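Local coordinates for rhogap protein (Gallus gallus, PDB 1F7C), which is the RhoGAP (BH) domain of GRAF, a GTPase-activating protein for RhoA and Cdc42 that binds focal adhesion kinase, at residues L112-Y115 with Q116-R119; V134-I137 with H138-H142; T191-A194 with I195-I198. All blocks are in the same frame, centred on the assembly; numbering follows the deposited sequence.

Contact 1: residues L112-Y115 with Q116-R119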
ATOM      1  N   LEU A 112      -6.224  -5.895   2.892  1.00 37.09           N
ATOM      2  CA  LEU A 112      -4.960  -6.293   3.504  1.00 35.86           C
ATOM      3  C   LEU A 112      -4.908  -5.962   5.001  1.00 36.19           C
ATOM      4  O   LEU A 112      -4.394  -6.744   5.795  1.00 36.64           O
ATOM      5  CB  LEU A 112      -3.796  -5.613   2.780  1.00 34.22           C
ATOM      6  CG  LEU A 112      -2.385  -6.082   3.153  1.00 35.98           C
ATOM      7  CD1 LEU A 112      -2.194  -7.528   2.704  1.00 34.31           C
ATOM      8  CD2 LEU A 112      -1.345  -5.191   2.480  1.00 37.04           C
ATOM      9  N   MET A 113      -5.445  -4.805   5.382  1.00 36.82           N
ATOM     10  CA  MET A 113      -5.459  -4.376   6.782  1.00 39.01           C
ATOM     11  C   MET A 113      -6.426  -5.216   7.618  1.00 38.65           C
ATOM     12  O   MET A 113      -6.402  -5.152   8.844  1.00 39.13           O
ATOM     13  CB  MET A 113      -5.885  -2.910   6.884  1.00 43.27           C
ATOM     14  CG  MET A 113      -5.009  -1.920   6.130  1.00 49.56           C
ATOM     15  SD  MET A 113      -3.551  -1.402   7.037  1.00 51.78           S
ATOM     16  CE  MET A 113      -4.281  -0.747   8.488  1.00 50.55           C
ATOM     17  N   MET A 114      -7.290  -5.973   6.942  1.00 40.34           N
ATOM     18  CA  MET A 114      -8.289  -6.850   7.576  1.00 41.65           C
ATOM     19  C   MET A 114      -9.537  -6.205   8.198  1.00 39.66           C
ATOM     20  O   MET A 114      -9.449  -5.347   9.078  1.00 37.22           O
ATOM     21  CB  MET A 114      -7.630  -7.750   8.632  1.00 42.33           C
ATOM     22  CG  MET A 114      -6.616  -8.723   8.059  1.00 46.57           C
ATOM     23  SD  MET A 114      -6.130 -10.026   9.201  1.00 45.84           S
ATOM     24  CE  MET A 114      -6.662 -11.466   8.281  1.00 46.84           C
ATOM     25  N   TYR A 115     -10.704  -6.652   7.740  1.00 40.51           N
ATOM     26  CA  TYR A 115     -11.981  -6.157   8.251  1.00 42.81           C
ATOM     27  C   TYR A 115     -11.997  -6.242   9.775  1.00 41.75           C
ATOM     28  O   TYR A 115     -12.461  -5.329  10.459  1.00 40.59           O
ATOM     29  CB  TYR A 115     -13.128  -6.993   7.672  1.00 44.69           C
ATOM     30  CG  TYR A 115     -13.516  -6.618   6.263  1.00 43.81           C
ATOM     31  CD1 TYR A 115     -13.706  -7.594   5.290  1.00 45.08           C
ATOM     32  CD2 TYR A 115     -13.726  -5.283   5.911  1.00 46.40           C
ATOM     33  CE1 TYR A 115     -14.099  -7.253   3.994  1.00 46.81           C
ATOM     34  CE2 TYR A 115     -14.118  -4.927   4.619  1.00 47.69           C
ATOM     35  CZ  TYR A 115     -14.305  -5.918   3.667  1.00 48.86           C
ATOM     36  OH  TYR A 115     -14.708  -5.572   2.391  1.00 54.25           O
ATOM     37  N   GLN A 116     -11.459  -7.343  10.287  1.00 42.02           N
ATOM     38  CA  GLN A 116     -11.383  -7.611  11.718  1.00 42.95           C
ATOM     39  C   GLN A 116     -10.580  -6.590  12.529  1.00 42.49           C
ATOM     40  O   GLN A 116     -10.812  -6.444  13.728  1.00 41.47           O
ATOM     41  CB  GLN A 116     -10.816  -9.023  11.925  1.00 45.62           C
ATOM     42  CG  GLN A 116     -10.411  -9.390  13.349  1.00 46.34           C
ATOM     43  CD  GLN A 116     -10.112 -10.881  13.498  1.00 49.57           C
ATOM     44  OE1 GLN A 116      -9.342 -11.463  12.723  1.00 48.75           O
ATOM     45  NE2 GLN A 116     -10.723 -11.505  14.501  1.00 49.25           N
ATOM     46  N   PHE A 117      -9.642  -5.881  11.902  1.00 42.36           N
ATOM     47  CA  PHE A 117      -8.848  -4.893  12.649  1.00 43.13           C
ATOM     48  C   PHE A 117      -9.123  -3.443  12.254  1.00 43.21           C
ATOM     49  O   PHE A 117      -8.727  -2.522  12.961  1.00 43.17           O
ATOM     50  CB  PHE A 117      -7.341  -5.149  12.493  1.00 43.98           C
ATOM     51  CG  PHE A 117      -6.835  -6.386  13.197  1.00 44.46           C
ATOM     52  CD1 PHE A 117      -6.853  -7.628  12.560  1.00 43.08           C
ATOM     53  CD2 PHE A 117      -6.287  -6.300  14.481  1.00 46.53           C
ATOM     54  CE1 PHE A 117      -6.328  -8.767  13.186  1.00 44.19           C
ATOM     55  CE2 PHE A 117      -5.758  -7.433  15.122  1.00 46.81           C
ATOM     56  CZ  PHE A 117      -5.776  -8.670  14.471  1.00 45.79           C
ATOM     57  N   GLN A 118      -9.802  -3.243  11.130  1.00 46.02           N
ATOM     58  CA  GLN A 118     -10.096  -1.897  10.639  1.00 48.69           C
ATOM     59  C   GLN A 118     -10.552  -0.898  11.689  1.00 48.34           C
ATOM     60  O   GLN A 118      -9.921   0.135  11.880  1.00 49.07           O
ATOM     61  CB  GLN A 118     -11.121  -1.957   9.502  1.00 51.99           C
ATOM     62  CG  GLN A 118     -10.584  -2.615   8.228  1.00 56.57           C
ATOM     63  CD  GLN A 118     -11.156  -2.002   6.956  1.00 60.23           C
ATOM     64  OE1 GLN A 118     -10.792  -2.394   5.846  1.00 62.35           O
ATOM     65  NE2 GLN A 118     -12.053  -1.030   7.112  1.00 62.41           N
ATOM     66  N   ARG A 119     -11.646  -1.198  12.369  1.00 49.77           N
ATOM     67  CA  ARG A 119     -12.167  -0.307  13.396  1.00 51.00           C
ATOM     68  C   ARG A 119     -11.097   0.116  14.390  1.00 48.46           C
ATOM     69  O   ARG A 119     -11.067   1.265  14.829  1.00 48.71           O
ATOM     70  CB  ARG A 119     -13.322  -0.987  14.132  1.00 55.67           C
ATOM     71  CG  ARG A 119     -14.568  -1.130  13.276  1.00 61.45           C
ATOM     72  CD  ARG A 119     -15.550  -2.112  13.888  1.00 67.73           C
ATOM     73  NE  ARG A 119     -16.881  -1.973  13.306  1.00 71.58           N
ATOM     74  CZ  ARG A 119     -17.906  -2.769  13.587  1.00 73.76           C
ATOM     75  NH1 ARG A 119     -17.752  -3.772  14.444  1.00 75.04           N
ATOM     76  NH2 ARG A 119     -19.089  -2.552  13.022  1.00 74.35           N
TER
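Met114 O is the polar centre of this turn, where the chain leaves a loop and enters helix 115-125. Two backbone donors grip it: Gln118 N, 3.0 Å from Met114 O, arrives almost head-on, while Phe117 N lies 2.9 Å from Met114 O but 55° out of the carbonyl plane. The aliphatic part of Gln118 lies close against the same oxygen, CG 3.1 Å from Met114 O, and Pro111 also touches that side chain. Glutamine suits its place because the bend at chi2 brings the CG methylene against Met114 O and turns the amide oxygen to the Tyr115 side. Met114 and Phe117 run side by side in the same direction. Met114 CB meets the ring edge, 4.0 Å from Phe117 CD1, and SD makes an oblique Met-aromatic contact, 5.3 Å from the ring centroid. With CG of Met114 anti to its carbonyl carbon (chi1 -64°), the thioether is carried alongside the ring. Met113 and Met114 both reach helix 146-164, touching Leu152 and Asn148 respectively.

The exposed Tyr115 side is looser. Its ring runs beside the Gln118 amide with the planes 41° apart, and CD2 stays 4.1 Å from Gln118 OE1. The chemistry thus implies a turn fixed chiefly by one carbonyl that accepts two hydrogen bonds, with a polarisable sulfur and a ring adding a softer, less directional attraction.

Contact 2: residues V134-I137 with H138-H142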
ATOM      1  N   VAL A 134       1.017   6.432  16.993  1.00 47.78           N
ATOM      2  CA  VAL A 134       2.009   5.523  16.447  1.00 44.71           C
ATOM      3  C   VAL A 134       2.108   4.239  17.275  1.00 43.56           C
ATOM      4  O   VAL A 134       2.193   3.143  16.714  1.00 43.90           O
ATOM      5  CB  VAL A 134       3.380   6.219  16.350  1.00 42.18           C
ATOM      6  CG1 VAL A 134       4.427   5.265  15.809  1.00 43.45           C
ATOM      7  CG2 VAL A 134       3.262   7.418  15.441  1.00 41.92           C
ATOM      8  N   SER A 135       2.072   4.375  18.599  1.00 42.27           N
ATOM      9  CA  SER A 135       2.164   3.232  19.509  1.00 40.55           C
ATOM     10  C   SER A 135       1.050   2.218  19.287  1.00 38.55           C
ATOM     11  O   SER A 135       1.309   1.028  19.146  1.00 36.90           O
ATOM     12  CB  SER A 135       2.111   3.714  20.957  1.00 41.55           C
ATOM     13  OG  SER A 135       2.837   4.916  21.099  1.00 45.87           O
ATOM     14  N   GLU A 136      -0.193   2.694  19.275  1.00 39.75           N
ATOM     15  CA  GLU A 136      -1.351   1.820  19.065  1.00 41.16           C
ATOM     16  C   GLU A 136      -1.317   1.131  17.711  1.00 37.69           C
ATOM     17  O   GLU A 136      -1.588  -0.064  17.610  1.00 38.05           O
ATOM     18  CB  GLU A 136      -2.659   2.611  19.194  1.00 44.94           C
ATOM     19  CG  GLU A 136      -3.199   2.661  20.616  1.00 52.91           C
ATOM     20  CD  GLU A 136      -3.598   1.283  21.140  1.00 56.53           C
ATOM     21  OE1 GLU A 136      -3.861   1.169  22.358  1.00 61.45           O
ATOM     22  OE2 GLU A 136      -3.659   0.319  20.341  1.00 55.77           O
ATOM     23  N   ILE A 137      -0.986   1.891  16.675  1.00 34.62           N
ATOM     24  CA  ILE A 137      -0.915   1.347  15.334  1.00 32.38           C
ATOM     25  C   ILE A 137       0.235   0.350  15.273  1.00 32.67           C
ATOM     26  O   ILE A 137       0.115  -0.712  14.661  1.00 31.23           O
ATOM     27  CB  ILE A 137      -0.741   2.490  14.303  1.00 31.31           C
ATOM     28  CG1 ILE A 137      -2.060   3.269  14.218  1.00 31.84           C
ATOM     29  CG2 ILE A 137      -0.343   1.932  12.936  1.00 28.51           C
ATOM     30  CD1 ILE A 137      -2.044   4.491  13.337  1.00 34.51           C
ATOM     31  N   HIS A 138       1.341   0.685  15.932  1.00 32.54           N
ATOM     32  CA  HIS A 138       2.504  -0.193  15.963  1.00 34.05           C
ATOM     33  C   HIS A 138       2.090  -1.547  16.545  1.00 34.20           C
ATOM     34  O   HIS A 138       2.355  -2.596  15.963  1.00 32.80           O
ATOM     35  CB  HIS A 138       3.612   0.422  16.823  1.00 35.13           C
ATOM     36  CG  HIS A 138       4.874  -0.385  16.856  1.00 36.22           C
ATOM     37  ND1 HIS A 138       5.921  -0.094  17.700  1.00 37.45           N
ATOM     38  CD2 HIS A 138       5.264  -1.464  16.133  1.00 38.36           C
ATOM     39  CE1 HIS A 138       6.902  -0.956  17.499  1.00 38.26           C
ATOM     40  NE2 HIS A 138       6.529  -1.798  16.552  1.00 39.64           N
ATOM     41  N   SER A 139       1.442  -1.506  17.702  1.00 35.90           N
ATOM     42  CA  SER A 139       0.966  -2.710  18.363  1.00 37.97           C
ATOM     43  C   SER A 139      -0.045  -3.471  17.496  1.00 37.26           C
ATOM     44  O   SER A 139      -0.035  -4.705  17.444  1.00 37.44           O
ATOM     45  CB  SER A 139       0.316  -2.344  19.692  1.00 39.21           C
ATOM     46  OG  SER A 139      -0.377  -3.462  20.205  1.00 47.40           O
ATOM     47  N   LEU A 140      -0.920  -2.734  16.818  1.00 35.22           N
ATOM     48  CA  LEU A 140      -1.919  -3.359  15.954  1.00 32.97           C
ATOM     49  C   LEU A 140      -1.287  -4.070  14.761  1.00 31.73           C
ATOM     50  O   LEU A 140      -1.784  -5.102  14.318  1.00 32.95           O
ATOM     51  CB  LEU A 140      -2.928  -2.316  15.456  1.00 31.04           C
ATOM     52  CG  LEU A 140      -3.941  -1.840  16.506  1.00 31.54           C
ATOM     53  CD1 LEU A 140      -4.750  -0.676  15.951  1.00 30.96           C
ATOM     54  CD2 LEU A 140      -4.866  -2.991  16.889  1.00 27.64           C
ATOM     55  N   VAL A 141      -0.198  -3.521  14.235  1.00 29.53           N
ATOM     56  CA  VAL A 141       0.461  -4.140  13.098  1.00 26.85           C
ATOM     57  C   VAL A 141       1.088  -5.467  13.483  1.00 27.00           C
ATOM     58  O   VAL A 141       1.093  -6.409  12.691  1.00 28.13           O
ATOM     59  CB  VAL A 141       1.560  -3.225  12.498  1.00 27.37           C
ATOM     60  CG1 VAL A 141       2.394  -4.006  11.477  1.00 24.17           C
ATOM     61  CG2 VAL A 141       0.922  -2.000  11.839  1.00 22.76           C
ATOM     62  N   HIS A 142       1.622  -5.547  14.696  1.00 29.13           N
ATOM     63  CA  HIS A 142       2.259  -6.778  15.137  1.00 33.45           C
ATOM     64  C   HIS A 142       1.297  -7.882  15.539  1.00 33.35           C
ATOM     65  O   HIS A 142       1.713  -9.004  15.822  1.00 33.02           O
ATOM     66  CB  HIS A 142       3.261  -6.494  16.260  1.00 34.63           C
ATOM     67  CG  HIS A 142       4.622  -6.156  15.748  1.00 41.22           C
ATOM     68  ND1 HIS A 142       4.898  -4.966  15.106  1.00 41.36           N
ATOM     69  CD2 HIS A 142       5.753  -6.897  15.670  1.00 42.87           C
ATOM     70  CE1 HIS A 142       6.137  -4.992  14.651  1.00 42.22           C
ATOM     71  NE2 HIS A 142       6.679  -6.152  14.979  1.00 42.45           N
TER
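Ile137 and Val141 stand one turn apart on helix 130-141, a regular alpha-helical segment of the all-helical RhoGAP domain, and their branches meet along its buried side. Ile137 CG2 lies 4.3 Å from Val141 CG2, a modest apolar touch. Two beta-branched residues suit this position, since their methyls start close to the backbone and give a compact surface to helix 198-210, where Leu208 touches both. Val141 has CG2 anti to its own carbonyl carbon, which brings that methyl back to 3.2 Å from Ile137 O.

Leu140 points back toward the preceding turn, where its CG lies 3.1 Å from Glu136 O, and its side chain touches Ser120 and Phe121 of helix 115-125. On the exposed flank, the bent side chain of Glu136 brings OE2 to 4.4 Å from Leu140 CG, a loose touch, while the glutamate itself stays exposed.

His138 takes a different course. Its CG is anti to the backbone N (chi1 -177°), and the ring swings away from the first turn toward the chain's C-terminal part, where NE2 is hydrogen-bonded to Thr218 O. Histidine fits well, being flat enough to lie among Ile215 and Pro220 yet able to hydrogen-bond a backbone carbonyl. Ser135, on the solvent side, has its hydroxyl bonded to Glu131 O one turn earlier. Beneath these side chains run four i to i+4 backbone bonds, the straightest being Ser139 N to Ser135 O, 2.9 Å long with an angle of 168° at the hydrogen.

Contact 3: residues T191-A194 with I195-I198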
ATOM      1  N   THR A 191     -21.913   0.896   6.750  1.00 88.25           N
ATOM      2  CA  THR A 191     -22.390   2.136   6.069  1.00 88.76           C
ATOM      3  C   THR A 191     -23.476   2.847   6.884  1.00 88.85           C
ATOM      4  O   THR A 191     -24.636   2.428   6.894  1.00 89.36           O
ATOM      5  CB  THR A 191     -22.941   1.809   4.665  1.00 88.67           C
ATOM      6  OG1 THR A 191     -21.878   1.303   3.850  1.00 89.31           O
ATOM      7  CG2 THR A 191     -23.534   3.055   4.006  1.00 88.95           C
ATOM      8  N   VAL A 192     -23.090   3.931   7.556  1.00 87.92           N
ATOM      9  CA  VAL A 192     -24.010   4.709   8.389  1.00 86.55           C
ATOM     10  C   VAL A 192     -23.591   6.183   8.475  1.00 85.61           C
ATOM     11  O   VAL A 192     -23.942   7.000   7.618  1.00 85.56           O
ATOM     12  CB  VAL A 192     -24.074   4.115   9.815  1.00 86.29           C
ATOM     13  CG1 VAL A 192     -24.966   2.888   9.825  1.00 86.55           C
ATOM     14  CG2 VAL A 192     -22.671   3.729  10.282  1.00 85.25           C
ATOM     15  N   ALA A 193     -22.863   6.520   9.534  1.00 83.79           N
ATOM     16  CA  ALA A 193     -22.355   7.869   9.738  1.00 81.07           C
ATOM     17  C   ALA A 193     -20.844   7.697   9.682  1.00 79.39           C
ATOM     18  O   ALA A 193     -20.080   8.634   9.906  1.00 78.91           O
ATOM     19  CB  ALA A 193     -22.780   8.396  11.098  1.00 81.14           C
ATOM     20  N   ALA A 194     -20.437   6.467   9.375  1.00 76.97           N
ATOM     21  CA  ALA A 194     -19.034   6.091   9.270  1.00 73.69           C
ATOM     22  C   ALA A 194     -18.355   6.813   8.113  1.00 71.25           C
ATOM     23  O   ALA A 194     -17.159   6.637   7.879  1.00 69.74           O
ATOM     24  CB  ALA A 194     -18.915   4.580   9.079  1.00 74.40           C
ATOM     25  N   ILE A 195     -19.121   7.623   7.391  1.00 68.03           N
ATOM     26  CA  ILE A 195     -18.574   8.369   6.270  1.00 65.11           C
ATOM     27  C   ILE A 195     -17.577   9.405   6.786  1.00 63.41           C
ATOM     28  O   ILE A 195     -16.674   9.827   6.065  1.00 63.38           O
ATOM     29  CB  ILE A 195     -19.695   9.091   5.471  1.00 65.68           C
ATOM     30  CG1 ILE A 195     -19.106   9.783   4.237  1.00 67.46           C
ATOM     31  CG2 ILE A 195     -20.385  10.122   6.347  1.00 64.38           C
ATOM     32  CD1 ILE A 195     -18.440   8.837   3.244  1.00 67.70           C
ATOM     33  N   MET A 196     -17.731   9.797   8.046  1.00 60.33           N
ATOM     34  CA  MET A 196     -16.849  10.789   8.637  1.00 59.08           C
ATOM     35  C   MET A 196     -15.514  10.228   9.109  1.00 56.98           C
ATOM     36  O   MET A 196     -14.644  10.975   9.542  1.00 56.24           O
ATOM     37  CB  MET A 196     -17.577  11.498   9.779  1.00 62.15           C
ATOM     38  CG  MET A 196     -18.806  12.259   9.287  1.00 66.70           C
ATOM     39  SD  MET A 196     -19.697  13.138  10.567  1.00 71.84           S
ATOM     40  CE  MET A 196     -20.833  11.859  11.136  1.00 70.95           C
ATOM     41  N   ASP A 197     -15.350   8.912   9.015  1.00 56.35           N
ATOM     42  CA  ASP A 197     -14.101   8.267   9.414  1.00 54.28           C
ATOM     43  C   ASP A 197     -13.270   7.852   8.198  1.00 52.00           C
ATOM     44  O   ASP A 197     -12.187   7.299   8.349  1.00 52.20           O
ATOM     45  CB  ASP A 197     -14.366   7.029  10.286  1.00 54.41           C
ATOM     46  CG  ASP A 197     -14.814   7.379  11.697  1.00 55.50           C
ATOM     47  OD1 ASP A 197     -14.479   8.480  12.193  1.00 56.79           O
ATOM     48  OD2 ASP A 197     -15.490   6.537  12.324  1.00 56.17           O
ATOM     49  N   ILE A 198     -13.781   8.112   6.997  1.00 49.59           N
ATOM     50  CA  ILE A 198     -13.061   7.762   5.777  1.00 48.14           C
ATOM     51  C   ILE A 198     -11.743   8.512   5.727  1.00 46.74           C
ATOM     52  O   ILE A 198     -10.713   7.967   5.327  1.00 49.19           O
ATOM     53  CB  ILE A 198     -13.885   8.115   4.512  1.00 50.30           C
ATOM     54  CG1 ILE A 198     -15.144   7.244   4.451  1.00 50.22           C
ATOM     55  CG2 ILE A 198     -13.043   7.927   3.257  1.00 47.73           C
ATOM     56  CD1 ILE A 198     -14.867   5.756   4.388  1.00 51.94           C
TER
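The flat groups here are the carbonyls of Ala193 and Ala194, met by Met196 N and Asp197 N in a short 3-10 turn; both donors stand above the carbonyl planes, not on the lone pairs. Met196 N is 40° out of the Ala193 carbonyl plane, at 3.2 Å from Ala193 O, with a nearly straight N-H...O. The next bond is more steeply placed: Asp197 N sits 65° out of the plane of the Ala194 carbonyl, 3.1 Å from Ala194 O. Both are i to i+3 bonds, and donors lifted off the plane in this way go with the tight winding of a 3-10 turn.

Side chains gather round the same two oxygens. Met196 bends at its last torsion (chi3 -88°), so its methyl curls back beside the turn; CE lies 3.5 Å from Ala193 O and 4.0 Å from Ala193 CB. An unbranched, flexible methionine can fold back in this manner, and the small alanine offers it a single methyl to rest against. Ile195 sets CG2 3.9 Å from Ala193 O, while the rest of its chain leads away. Farther along, Ile198 brings CG1 to 4.0 Å from Ala194 O. The small alanines suit an exposed turn, where no large apolar side chain is needed.

Asp197 OD1 forms a salt bridge with Lys126 NZ. The turn lies in the loop between helix 173-184 and helix 198-210 and leads directly into the latter; with no strands in the domain, that ion pair ties this surface connection to the end of helix 115-125.

In the fold
Contacts 1 and 2 are partly buried, whereas contact 3 is a surface turn, farthest of the three from the centre of the chain. Contacts 1 and 2 belong to consecutive helices, 115-125 and 130-141, their centres about 13 Å apart; Leu140 of contact 2 packs on the helix that contact 1 opens. Contacts 2 and 3, with centres about 23 Å apart, are both related to helix 198-210, one packing on it and one leading into it. The chemistry follows the place: regular i to i+4 bonds with branched apolar residues in contact 2, one shared carbonyl and a sulfur-ring contact in contact 1, and i to i+3 bonds in contact 3, whose aspartate pairs with Lys126 outside it.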